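Local coordinates for protein putative invasin (Yersinia pseudotuberculosis IP 31758, PDB 5N40) that probably serves as a bacterial surface adhesin of the invasin type, pairing immunoglobulin-like domains with a C-type lectin-like adhesion domain that may recognise host cells, at residues Asn6-Thr9 / Thr10-Thr13; Asn20-Asn24 / Gly25-Ser29; Leu111-Asn114 / Ala115-Ile119; Ile128-Lys132 / Ser133-Val137; Met177-Ala180 / Asn181-Thr185. The protein carries 1 engineered substitution. All coordinates share one frame; numbering follows the deposited sequence.

How the contacts relate
The five contacts are local, each folding one continuous stretch back on itself, and they follow in series with none nesting or crossing. Contact 1 shapes the loop that leads into strand 13-22, and contact 2 closes the hairpin between that strand and strand 28-34, their centres about 29 Å apart. In the next domain, contact 3 marks where the chain steps from strand 106-112 to strand 116-118 in the other sheet. Contact 4 rounds off strand 123-131, its Tyr131 OH packing 3.4 Å from Asn24 O of contact 2 across the domain boundary. Contact 5 turns into strand 183-189, beside strand 123-131, where Ala129 N and Gly182 O probably hydrogen-bond.

Contact 1: Asn6-Thr9 / Thr10-Thr13; sequences NLST and TNST
Ser8 swings its hydroxyl forward over the turn that follows, toward the backbone of Thr10 and Asn11. With OG anti to its own nitrogen (chi1 170°), the oxygen accepts a nearly straight bond from Asn11 N, 2.9 Å from Ser8 OG with 169° at the hydrogen. A weak, more bent bond comes from Thr10 N. The Thr10 hydroxyl lies nearby, its OG1 3.0 Å from Ser8 OG. Asn11 lays its aliphatic part alongside the same serine, with Asn11 CB 3.5 Å from Ser8 OG, while its amide turns to another loop, where ND2 bonds to Asp37 O.

Together with the carbonyl of Ser8 this makes an ST-motif: the serine hydroxyl holds the amide three residues on, and its carbonyl receives the amide four residues on. A short hydroxyl suits the first position because it reaches the amide three residues on while staying close to the helix-like bend of Thr9 to Asn11. The carbonyl is gripped twice by Ser12. Ser12 OG donates to Ser8 O at 2.7 Å, tilted 19° from the carbonyl plane, whereas Ser12 N, 3.0 Å from Ser8 O, comes from above that plane. Ser12 is buried, and its OG also meets Arg36 N, which couples the turn to the loop beyond strand 28-34, just before the chain enters strand 13-22.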
loop_
_atom_site.group_PDB
_atom_site.type_symbol
_atom_site.label_atom_id
_atom_site.label_comp_id
_atom_site.label_asym_id
_atom_site.label_seq_id
_atom_site.Cartn_x
_atom_site.Cartn_y
_atom_site.Cartn_z
ATOM N N ASN A 6 -22.189 -9.523 -55.705
ATOM C CA ASN A 6 -20.905 -9.708 -56.362
ATOM C C ASN A 6 -19.719 -9.543 -55.422
ATOM O O ASN A 6 -18.629 -10.019 -55.751
ATOM C CB ASN A 6 -20.763 -8.729 -57.533
ATOM C CG ASN A 6 -20.811 -7.278 -57.092
ATOM O OD1 ASN A 6 -21.638 -6.897 -56.262
ATOM N ND2 ASN A 6 -19.920 -6.459 -57.648
ATOM N N LEU A 7 -19.897 -8.902 -54.265
ATOM C CA LEU A 7 -18.795 -8.732 -53.321
ATOM C C LEU A 7 -18.447 -10.075 -52.684
ATOM O O LEU A 7 -19.306 -10.726 -52.079
ATOM C CB LEU A 7 -19.163 -7.709 -52.245
ATOM C CG LEU A 7 -19.585 -6.314 -52.718
ATOM C CD1 LEU A 7 -19.842 -5.403 -51.534
ATOM C CD2 LEU A 7 -18.550 -5.695 -53.657
ATOM N N SER A 8 -17.187 -10.486 -52.806
ATOM C CA SER A 8 -16.737 -11.777 -52.298
ATOM C C SER A 8 -16.050 -11.588 -50.953
ATOM O O SER A 8 -15.088 -10.822 -50.847
ATOM C CB SER A 8 -15.780 -12.454 -53.276
ATOM O OG SER A 8 -15.171 -13.583 -52.663
ATOM N N THR A 9 -16.536 -12.294 -49.932
ATOM C CA THR A 9 -15.902 -12.226 -48.621
ATOM C C THR A 9 -14.625 -13.052 -48.555
ATOM O O THR A 9 -13.839 -12.876 -47.619
ATOM C CB THR A 9 -16.883 -12.683 -47.534
ATOM O OG1 THR A 9 -17.294 -14.033 -47.777
ATOM C CG2 THR A 9 -18.109 -11.792 -47.519
ATOM N N THR A 10 -14.396 -13.938 -49.527
ATOM C CA THR A 10 -13.179 -14.740 -49.573
ATOM C C THR A 10 -12.096 -14.108 -50.443
ATOM O O THR A 10 -10.908 -14.213 -50.120
ATOM C CB THR A 10 -13.494 -16.150 -50.086
ATOM O OG1 THR A 10 -14.169 -16.064 -51.349
ATOM C CG2 THR A 10 -14.365 -16.896 -49.095
ATOM N N ASN A 11 -12.468 -13.462 -51.551
ATOM C CA ASN A 11 -11.470 -12.773 -52.360
ATOM C C ASN A 11 -11.121 -11.406 -51.789
ATOM O O ASN A 11 -10.004 -10.919 -51.997
ATOM C CB ASN A 11 -11.954 -12.620 -53.802
ATOM C CG ASN A 11 -12.072 -13.949 -54.520
ATOM O OD1 ASN A 11 -11.357 -14.899 -54.208
ATOM N ND2 ASN A 11 -12.984 -14.022 -55.481
ATOM N N SER A 12 -12.050 -10.774 -51.082
ATOM C CA SER A 12 -11.750 -9.531 -50.392
ATOM C C SER A 12 -10.947 -9.810 -49.129
ATOM O O SER A 12 -11.128 -10.835 -48.468
ATOM C CB SER A 12 -13.032 -8.791 -50.020
ATOM O OG SER A 12 -13.779 -8.444 -51.167
ATOM N N THR A 13 -10.067 -8.875 -48.785
ATOM C CA THR A 13 -9.254 -8.997 -47.584
ATOM C C THR A 13 -9.244 -7.669 -46.844
ATOM O O THR A 13 -9.340 -6.597 -47.451
ATOM C CB THR A 13 -7.814 -9.426 -47.908
ATOM O OG1 THR A 13 -7.157 -8.397 -48.654
ATOM C CG2 THR A 13 -7.812 -10.712 -48.710
#

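Contact 2: Asn20-Asn24 / Gly25-Ser29; sequences NIEAN and GSDTS
Ile21 and Asp27 face each other across the mouth of a beta hairpin that joins strand 13-22 to strand 28-34 in the first immunoglobulin-like domain, and an Asx turn led by Asn24 rounds its end. Side-chain to backbone bonds build that turn. Asn24 OD1 accepts from Asp27 N at 2.8 Å, in the carbonyl plane and on a lone pair, and from Ser26 N at 2.9 Å, above the plane. The side chain reaches both because CG sits between the backbone nitrogen and the carbonyl carbon (chi1 62°), which folds the amide over the loop. Gly25 takes a positive phi of 72°, a conformation that glycine adopts easily.

A second group of polar bonds belongs to Asp27, whose two oxygens divide the work. Asp27 OD2 accepts from Glu22 N at 2.9 Å on the anti side and so ties the turn back to the strand. Asp27 OD1 takes Asn24 ND2 at 3.0 Å; the amide and carboxylate planes stand 85° apart, so the donor comes down on the carboxylate from above while lying in its own amide plane. The Asn24 side chain is thus held at both its oxygen and its nitrogen.

Like charges meet between Glu22 and Asp27, and a water that donates both to Glu22 OE1 and to Asp27 OD1 probably eases their repulsion. Van der Waals packing comes from Ile21, which also touches Leu72 and Ile99: Ile21 CB sits 3.8 Å from Asp27 CB, and Ile21 CG2 lies 3.7 Å from the carbonyl oxygen of Thr28.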
loop_
_atom_site.group_PDB
_atom_site.type_symbol
_atom_site.label_atom_id
_atom_site.label_comp_id
_atom_site.label_asym_id
_atom_site.label_seq_id
_atom_site.Cartn_x
_atom_site.Cartn_y
_atom_site.Cartn_z
ATOM N N ASN A 20 0.580 -4.211 -34.298
ATOM C CA ASN A 20 0.828 -3.888 -32.901
ATOM C C ASN A 20 1.005 -2.383 -32.791
ATOM O O ASN A 20 1.777 -1.791 -33.554
ATOM C CB ASN A 20 2.077 -4.596 -32.359
ATOM C CG ASN A 20 1.926 -6.102 -32.314
ATOM O OD1 ASN A 20 1.344 -6.654 -31.380
ATOM N ND2 ASN A 20 2.463 -6.775 -33.313
ATOM N N ILE A 21 0.283 -1.769 -31.848
ATOM C CA ILE A 21 0.421 -0.355 -31.531
ATOM C C ILE A 21 0.290 -0.214 -30.022
ATOM O O ILE A 21 -0.312 -1.053 -29.346
ATOM C CB ILE A 21 -0.626 0.540 -32.237
ATOM C CG1 ILE A 21 -2.043 0.185 -31.786
ATOM C CG2 ILE A 21 -0.468 0.437 -33.760
ATOM C CD1 ILE A 21 -3.141 0.950 -32.523
ATOM N N GLU A 22 0.850 0.870 -29.499
ATOM C CA GLU A 22 0.806 1.132 -28.068
ATOM C C GLU A 22 -0.409 1.979 -27.708
ATOM O O GLU A 22 -0.853 2.827 -28.488
ATOM C CB GLU A 22 2.097 1.821 -27.617
ATOM C CG GLU A 22 3.304 0.905 -27.731
ATOM C CD GLU A 22 4.627 1.602 -27.494
ATOM O OE1 GLU A 22 4.659 2.849 -27.437
ATOM O OE2 GLU A 22 5.643 0.888 -27.377
ATOM N N ALA A 23 -0.957 1.721 -26.516
ATOM C CA ALA A 23 -2.150 2.419 -26.025
ATOM C C ALA A 23 -1.778 3.795 -25.462
ATOM O O ALA A 23 -1.948 4.082 -24.275
ATOM C CB ALA A 23 -2.858 1.576 -24.970
ATOM N N ASN A 24 -1.280 4.657 -26.354
ATOM C CA ASN A 24 -0.761 5.968 -25.977
ATOM C C ASN A 24 -1.525 7.125 -26.618
ATOM O O ASN A 24 -1.084 8.277 -26.515
ATOM C CB ASN A 24 0.724 6.067 -26.334
ATOM C CG ASN A 24 0.982 5.934 -27.831
ATOM O OD1 ASN A 24 0.047 5.965 -28.642
ATOM N ND2 ASN A 24 2.250 5.792 -28.201
ATOM N N GLY A 25 -2.655 6.858 -27.264
ATOM C CA GLY A 25 -3.446 7.905 -27.879
ATOM C C GLY A 25 -2.852 8.511 -29.128
ATOM O O GLY A 25 -3.402 9.495 -29.638
ATOM N N SER A 26 -1.749 7.957 -29.644
ATOM C CA SER A 26 -1.077 8.567 -30.787
ATOM C C SER A 26 -0.533 7.581 -31.809
ATOM O O SER A 26 -0.405 7.969 -32.974
ATOM C CB SER A 26 0.074 9.462 -30.316
ATOM O OG SER A 26 1.041 8.715 -29.601
ATOM N N ASP A 27 -0.191 6.345 -31.441
ATOM C CA ASP A 27 0.296 5.382 -32.431
ATOM C C ASP A 27 -0.776 5.128 -33.484
ATOM O O ASP A 27 -1.969 5.124 -33.188
ATOM C CB ASP A 27 0.673 4.054 -31.765
ATOM C CG ASP A 27 2.065 4.056 -31.154
ATOM O OD1 ASP A 27 2.703 5.125 -31.086
ATOM O OD2 ASP A 27 2.515 2.968 -30.730
ATOM N N THR A 28 -0.348 4.884 -34.726
ATOM C CA THR A 28 -1.283 4.725 -35.830
ATOM C C THR A 28 -1.023 3.427 -36.587
ATOM O O THR A 28 0.069 2.846 -36.531
ATOM C CB THR A 28 -1.209 5.912 -36.807
ATOM O OG1 THR A 28 0.123 6.033 -37.321
ATOM C CG2 THR A 28 -1.606 7.202 -36.103
ATOM N N SER A 29 -2.066 2.985 -37.292
ATOM C CA SER A 29 -2.010 1.837 -38.184
ATOM C C SER A 29 -2.908 2.097 -39.384
ATOM O O SER A 29 -3.945 2.749 -39.269
ATOM C CB SER A 29 -2.451 0.547 -37.483
ATOM O OG SER A 29 -2.407 -0.552 -38.380
HETATM O O HOH W 1 4.982 4.587 -29.455
HETATM O O HOH W 2 1.339 9.650 -26.911
#

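Contact 3: Leu111-Asn114 / Ala115-Ile119; sequences LTDN and ARKNI
Asp113 turns its carboxylate to the end of Lys117, the two side chains crossing at about a right angle. Lys117 NZ lies 2.7 Å from Asp113 OD2 in a salt bridge, met on the syn side and only 20° out of the carboxylate plane. The lysine spans the bend because its chain is fully extended beyond CG, with Lys117 CE passing 4.0 Å from Asn114 CB on the way. A chi1 of 65° tucks the Asp113 carboxylate back over its own backbone to meet it.

The next residue bends the chain. Asn114 OD1 accepts from Arg116 N at 3.0 Å, almost straight at 172° and tilted from the carbonyl plane, which makes an Asx turn. Asparagine suits the place because its short side chain puts a carbonyl within bonding distance of the backbone N-H two residues on. Thr112 approaches the bend with its hydroxyl, Thr112 OG1 lying 3.7 Å from Ala115 CA.

Here the chain leaves strand 106-112, an edge of one sheet, and joins strand 116-118, which runs parallel to strand 209-217 in the other. That is the A to A' switch familiar from immunoglobulin-like folds. Arg116 points away from the bend toward Asn217 and Asp223.

Both partners of the ion pair have further bonds, Asp113 OD1 with Ser124 N and Lys117 NZ with Ala122 O. The negative carboxylate and the carbonyl would be expected to favour a charged lysine, and the amide and ammonium to favour an ionised aspartate, so this surface bend is probably pinned electrostatically to the start of strand 123-131.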
loop_
_atom_site.group_PDB
_atom_site.type_symbol
_atom_site.label_atom_id
_atom_site.label_comp_id
_atom_site.label_asym_id
_atom_site.label_seq_id
_atom_site.Cartn_x
_atom_site.Cartn_y
_atom_site.Cartn_z
ATOM N N LEU A 111 4.033 9.049 -4.697
ATOM C CA LEU A 111 4.030 10.041 -3.632
ATOM C C LEU A 111 3.135 9.561 -2.498
ATOM O O LEU A 111 2.048 9.027 -2.738
ATOM C CB LEU A 111 3.518 11.390 -4.144
ATOM C CG LEU A 111 4.272 12.004 -5.326
ATOM C CD1 LEU A 111 3.640 13.310 -5.763
ATOM C CD2 LEU A 111 5.738 12.213 -4.989
ATOM N N THR A 112 3.582 9.761 -1.264
ATOM C CA THR A 112 2.736 9.540 -0.099
ATOM C C THR A 112 2.604 10.848 0.664
ATOM O O THR A 112 3.566 11.620 0.746
ATOM C CB THR A 112 3.304 8.457 0.820
ATOM O OG1 THR A 112 4.648 8.791 1.171
ATOM C CG2 THR A 112 3.269 7.089 0.126
ATOM N N ASP A 113 1.416 11.105 1.219
ATOM C CA ASP A 113 1.230 12.368 1.935
ATOM C C ASP A 113 2.152 12.439 3.149
ATOM O O ASP A 113 2.764 13.481 3.412
ATOM C CB ASP A 113 -0.245 12.574 2.317
ATOM C CG ASP A 113 -0.776 11.546 3.309
ATOM O OD1 ASP A 113 -0.345 10.378 3.297
ATOM O OD2 ASP A 113 -1.669 11.919 4.106
ATOM N N ASN A 114 2.278 11.338 3.885
ATOM C CA ASN A 114 3.344 11.168 4.866
ATOM C C ASN A 114 3.695 9.694 4.885
ATOM O O ASN A 114 2.797 8.846 4.925
ATOM C CB ASN A 114 2.926 11.649 6.262
ATOM C CG ASN A 114 4.106 11.741 7.227
ATOM O OD1 ASN A 114 4.956 10.851 7.287
ATOM N ND2 ASN A 114 4.163 12.836 7.978
ATOM N N ALA A 115 4.991 9.390 4.861
ATOM C CA ALA A 115 5.429 8.010 4.702
ATOM C C ALA A 115 5.309 7.200 5.981
ATOM O O ALA A 115 5.390 5.970 5.915
ATOM C CB ALA A 115 6.876 7.958 4.211
ATOM N N ARG A 116 5.114 7.849 7.129
ATOM C CA ARG A 116 5.064 7.156 8.411
ATOM C C ARG A 116 3.899 7.695 9.220
ATOM O O ARG A 116 3.854 8.890 9.528
ATOM C CB ARG A 116 6.373 7.327 9.186
ATOM C CG ARG A 116 6.351 6.655 10.553
ATOM C CD ARG A 116 7.659 6.813 11.292
ATOM N NE ARG A 116 7.540 6.228 12.618
ATOM C CZ ARG A 116 8.306 6.535 13.659
ATOM N NH1 ARG A 116 9.269 7.443 13.542
ATOM N NH2 ARG A 116 8.093 5.939 14.822
ATOM N N LYS A 117 2.965 6.815 9.566
ATOM C CA LYS A 117 1.834 7.177 10.403
ATOM C C LYS A 117 1.649 6.079 11.442
ATOM O O LYS A 117 2.471 5.163 11.555
ATOM C CB LYS A 117 0.569 7.400 9.561
ATOM C CG LYS A 117 0.668 8.537 8.546
ATOM C CD LYS A 117 -0.707 8.868 7.951
ATOM C CE LYS A 117 -0.626 9.965 6.881
ATOM N NZ LYS A 117 -1.966 10.410 6.362
ATOM N N ASN A 118 0.580 6.189 12.221
ATOM C CA ASN A 118 0.263 5.225 13.263
ATOM C C ASN A 118 -0.777 4.236 12.760
ATOM O O ASN A 118 -1.659 4.586 11.971
ATOM C CB ASN A 118 -0.279 5.917 14.518
ATOM C CG ASN A 118 0.648 6.992 15.040
ATOM O OD1 ASN A 118 1.865 6.809 15.089
ATOM N ND2 ASN A 118 0.075 8.135 15.424
ATOM N N ILE A 119 -0.684 2.997 13.247
ATOM C CA ILE A 119 -1.734 2.025 12.969
ATOM C C ILE A 119 -3.073 2.631 13.354
ATOM O O ILE A 119 -3.233 3.182 14.449
ATOM C CB ILE A 119 -1.464 0.705 13.714
ATOM C CG1 ILE A 119 -0.291 -0.031 13.067
ATOM C CG2 ILE A 119 -2.710 -0.190 13.701
ATOM C CD1 ILE A 119 0.153 -1.281 13.817
#

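Contact 4: Ile128-Lys132 / Ser133-Val137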
loop_
_atom_site.group_PDB
_atom_site.type_symbol
_atom_site.label_atom_id
_atom_site.label_comp_id
_atom_site.label_asym_id
_atom_site.label_seq_id
_atom_site.Cartn_x
_atom_site.Cartn_y
_atom_site.Cartn_z
ATOM N N ILE A 128 1.678 8.483 -10.242
ATOM C CA ILE A 128 1.571 9.350 -11.409
ATOM C C ILE A 128 2.299 8.657 -12.550
ATOM O O ILE A 128 3.482 8.318 -12.417
ATOM C CB ILE A 128 2.172 10.742 -11.167
ATOM C CG1 ILE A 128 1.570 11.382 -9.916
ATOM C CG2 ILE A 128 1.969 11.623 -12.411
ATOM C CD1 ILE A 128 2.246 12.669 -9.508
ATOM N N ALA A 129 1.595 8.443 -13.657
ATOM C CA ALA A 129 2.154 7.791 -14.838
ATOM C C ALA A 129 2.293 8.815 -15.955
ATOM O O ALA A 129 1.350 9.566 -16.244
ATOM C CB ALA A 129 1.276 6.623 -15.294
ATOM N N LYS A 130 3.469 8.850 -16.566
ATOM C CA LYS A 130 3.723 9.655 -17.746
ATOM C C LYS A 130 4.334 8.766 -18.814
ATOM O O LYS A 130 5.080 7.828 -18.511
ATOM C CB LYS A 130 4.655 10.824 -17.435
ATOM C CG LYS A 130 4.073 11.779 -16.394
ATOM C CD LYS A 130 5.078 12.795 -15.925
ATOM C CE LYS A 130 4.462 13.737 -14.899
ATOM N NZ LYS A 130 5.482 14.683 -14.388
ATOM N N TYR A 131 4.030 9.073 -20.069
ATOM C CA TYR A 131 4.620 8.305 -21.155
ATOM C C TYR A 131 6.134 8.412 -21.078
ATOM O O TYR A 131 6.691 9.488 -20.832
ATOM C CB TYR A 131 4.108 8.790 -22.508
ATOM C CG TYR A 131 2.628 8.575 -22.684
ATOM C CD1 TYR A 131 2.077 7.302 -22.591
ATOM C CD2 TYR A 131 1.776 9.634 -22.923
ATOM C CE1 TYR A 131 0.719 7.095 -22.728
ATOM C CE2 TYR A 131 0.417 9.435 -23.074
ATOM C CZ TYR A 131 -0.104 8.161 -22.980
ATOM O OH TYR A 131 -1.451 7.963 -23.122
ATOM N N LYS A 132 6.797 7.280 -21.281
ATOM C CA LYS A 132 8.193 7.138 -20.900
ATOM C C LYS A 132 9.057 8.239 -21.505
ATOM O O LYS A 132 9.025 8.489 -22.717
ATOM C CB LYS A 132 8.702 5.760 -21.328
ATOM C CG LYS A 132 10.120 5.478 -20.895
ATOM C CD LYS A 132 10.459 4.006 -20.998
ATOM C CE LYS A 132 9.782 3.170 -19.907
ATOM N NZ LYS A 132 10.109 1.711 -20.052
ATOM N N SER A 133 9.845 8.880 -20.637
ATOM C CA SER A 133 10.806 9.928 -20.969
ATOM C C SER A 133 10.139 11.233 -21.378
ATOM O O SER A 133 10.801 12.107 -21.939
ATOM C CB SER A 133 11.784 9.479 -22.062
ATOM O OG SER A 133 11.215 9.588 -23.362
ATOM N N THR A 134 8.844 11.397 -21.101
ATOM C CA THR A 134 8.137 12.635 -21.401
ATOM C C THR A 134 7.447 13.144 -20.146
ATOM O O THR A 134 7.420 12.480 -19.106
ATOM C CB THR A 134 7.080 12.461 -22.505
ATOM O OG1 THR A 134 5.891 11.886 -21.948
ATOM C CG2 THR A 134 7.605 11.589 -23.657
ATOM N N ASP A 135 6.862 14.335 -20.268
ATOM C CA ASP A 135 6.046 14.915 -19.208
ATOM C C ASP A 135 4.557 14.842 -19.539
ATOM O O ASP A 135 3.756 15.583 -18.957
ATOM C CB ASP A 135 6.473 16.361 -18.946
ATOM C CG ASP A 135 5.952 16.892 -17.615
ATOM O OD1 ASP A 135 6.290 16.302 -16.563
ATOM O OD2 ASP A 135 5.207 17.896 -17.619
ATOM N N VAL A 136 4.170 13.960 -20.457
ATOM C CA VAL A 136 2.775 13.805 -20.857
ATOM C C VAL A 136 2.134 12.736 -19.982
ATOM O O VAL A 136 2.621 11.602 -19.913
ATOM C CB VAL A 136 2.658 13.438 -22.344
ATOM C CG1 VAL A 136 1.199 13.322 -22.753
ATOM C CG2 VAL A 136 3.364 14.479 -23.195
ATOM N N VAL A 137 1.036 13.098 -19.313
ATOM C CA VAL A 137 0.371 12.167 -18.412
ATOM C C VAL A 137 -0.276 11.048 -19.217
ATOM O O VAL A 137 -0.729 11.240 -20.356
ATOM C CB VAL A 137 -0.669 12.886 -17.531
ATOM C CG1 VAL A 137 -0.002 13.993 -16.718
ATOM C CG2 VAL A 137 -1.816 13.431 -18.369
#
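Ala129 offers its carbonyl oxygen to Val137 CA, a CA-H...O contact of 3.5 Å, where the end of strand 123-131 in the bacterial immunoglobulin-like domain is rounded by a type II beta turn, Tyr131 to Thr134. Lys130, next along, stretches beside Asp135 with both side chains pointing the same way. Lys130 NZ forms a salt bridge 2.8 Å from Asp135 OD1, entering on the syn side 31° out of the carboxylate plane. Long extended lysine and short aspartate thus bridge the mouth of the turn at the surface.

Tyr131 carries most of the polar closure. Tyr131 N donates to Val136 O at 2.9 Å, nearly along the C=O axis, and Tyr131 O accepts both Thr134 N at 2.9 Å and Thr134 OG1 at 2.8 Å. Thr134 OG1 also accepts from Val136 N, an ST turn that suits a residue with a short hydroxyl. The ring crosses Val136 obliquely, Tyr131 CD2 lying 3.7 Å from Val136 CG1. Ser133, third in the turn, takes the positive phi (71°) of type II geometry, where glycine is commonest. Lys132 before it bends at chi3 (-73°) to carry NZ to OD1 of Asp208.

Contact 5: Met177-Ala180 / Asn181-Thr185; sequences MTDA and NGQLT
A type I beta turn from Asp179 to Gly182, continued as a G1 bulge, leads the chain into strand 183-189 of the second immunoglobulin-like domain. Two backbone bonds define it: Gly182 N to Asp179 O at 2.8 Å, and Asp179 N to Gln183 O at 2.8 Å. Gly182 takes a positive phi (72°), the backbone shape expected at the glycine position of this bulge and one that this residue reaches without strain.

Asp179 also works with its side chain. Rotated to a chi1 of 67°, the carboxylate folds inward over the turn. Asp179 OD1 then accepts Asn181 N at 2.9 Å, an Asx turn, and Gln183 N at 3.0 Å. The two amides reach OD1 from opposite faces of the carboxylate plane, each standing well out of it, so the oxygen is clasped between them. The Gln183 bond is the straighter, at 161°. A water joins OD2 to the amide end of Asn181, accepting from Asn181 ND2 and lying 2.6 Å from Asp179 OD2, to which it donates.

Thr178 is buried; its CG2 sits 3.5 Å from Gly182 O, and its hydroxyl is bonded to Ala138 and Val141. Leu184 CD1 packs 3.8 Å from Met177 O, and the leucine leans on Met143 of strand 142-151 and on Phe174, contacts that suit an apolar side chain.

The aspartate side chain thus adds two bonds to the two backbone bonds of the turn, and two amide donors on one oxygen with a water on the other would be expected to favour its ionised form.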
loop_
_atom_site.group_PDB
_atom_site.type_symbol
_atom_site.label_atom_id
_atom_site.label_comp_id
_atom_site.label_asym_id
_atom_site.label_seq_id
_atom_site.Cartn_x
_atom_site.Cartn_y
_atom_site.Cartn_z
ATOM N N MET A 177 -6.988 2.011 -12.340
ATOM C CA MET A 177 -6.385 2.694 -13.478
ATOM C C MET A 177 -6.070 4.134 -13.120
ATOM O O MET A 177 -6.746 4.741 -12.292
ATOM C CB MET A 177 -7.319 2.743 -14.688
ATOM C CG MET A 177 -7.446 1.488 -15.483
ATOM S SD MET A 177 -8.631 1.818 -16.791
ATOM C CE MET A 177 -8.731 0.194 -17.544
ATOM N N THR A 178 -5.079 4.700 -13.802
ATOM C CA THR A 178 -4.841 6.131 -13.674
ATOM C C THR A 178 -5.988 6.913 -14.306
ATOM O O THR A 178 -6.676 6.427 -15.212
ATOM C CB THR A 178 -3.527 6.533 -14.327
ATOM O OG1 THR A 178 -3.524 6.113 -15.693
ATOM C CG2 THR A 178 -2.352 5.907 -13.607
ATOM N N ASP A 179 -6.208 8.127 -13.797
ATOM C CA ASP A 179 -7.318 8.966 -14.234
ATOM C C ASP A 179 -6.879 9.882 -15.377
ATOM O O ASP A 179 -5.813 9.709 -15.972
ATOM C CB ASP A 179 -7.893 9.749 -13.047
ATOM C CG ASP A 179 -6.933 10.795 -12.471
ATOM O OD1 ASP A 179 -5.899 11.111 -13.086
ATOM O OD2 ASP A 179 -7.230 11.325 -11.372
ATOM N N ALA A 180 -7.733 10.857 -15.719
ATOM C CA ALA A 180 -7.453 11.725 -16.859
ATOM C C ALA A 180 -6.146 12.485 -16.691
ATOM O O ALA A 180 -5.543 12.893 -17.688
ATOM C CB ALA A 180 -8.610 12.706 -17.072
ATOM N N ASN A 181 -5.697 12.700 -15.449
ATOM C CA ASN A 181 -4.430 13.371 -15.185
ATOM C C ASN A 181 -3.287 12.391 -14.953
ATOM O O ASN A 181 -2.214 12.794 -14.490
ATOM C CB ASN A 181 -4.573 14.320 -13.992
ATOM C CG ASN A 181 -5.634 15.374 -14.223
ATOM O OD1 ASN A 181 -5.514 16.203 -15.125
ATOM N ND2 ASN A 181 -6.676 15.350 -13.410
ATOM N N GLY A 182 -3.475 11.123 -15.310
ATOM C CA GLY A 182 -2.428 10.143 -15.128
ATOM C C GLY A 182 -2.167 9.755 -13.691
ATOM O O GLY A 182 -1.109 9.186 -13.397
ATOM N N GLN A 183 -3.103 10.027 -12.785
ATOM C CA GLN A 183 -2.907 9.782 -11.363
ATOM C C GLN A 183 -3.855 8.706 -10.846
ATOM O O GLN A 183 -5.000 8.589 -11.293
ATOM C CB GLN A 183 -3.104 11.071 -10.557
ATOM C CG GLN A 183 -2.195 12.202 -10.975
ATOM C CD GLN A 183 -2.257 13.370 -10.006
ATOM O OE1 GLN A 183 -2.887 13.278 -8.952
ATOM N NE2 GLN A 183 -1.608 14.474 -10.359
ATOM N N LEU A 184 -3.353 7.912 -9.908
ATOM C CA LEU A 184 -4.153 6.950 -9.155
ATOM C C LEU A 184 -3.830 7.152 -7.684
ATOM O O LEU A 184 -2.676 6.974 -7.281
ATOM C CB LEU A 184 -3.840 5.513 -9.584
ATOM C CG LEU A 184 -4.377 4.391 -8.691
ATOM C CD1 LEU A 184 -5.889 4.423 -8.647
ATOM C CD2 LEU A 184 -3.875 3.033 -9.168
ATOM N N THR A 185 -4.833 7.516 -6.887
ATOM C CA THR A 185 -4.645 7.721 -5.453
ATOM C C THR A 185 -5.454 6.689 -4.681
ATOM O O THR A 185 -6.645 6.490 -4.951
ATOM C CB THR A 185 -5.039 9.138 -5.027
ATOM O OG1 THR A 185 -4.169 10.091 -5.655
ATOM C CG2 THR A 185 -4.923 9.308 -3.513
HETATM O O HOH W 3 -6.538 13.787 -10.869
HETATM O O HOH W 4 -5.261 16.097 -18.519
#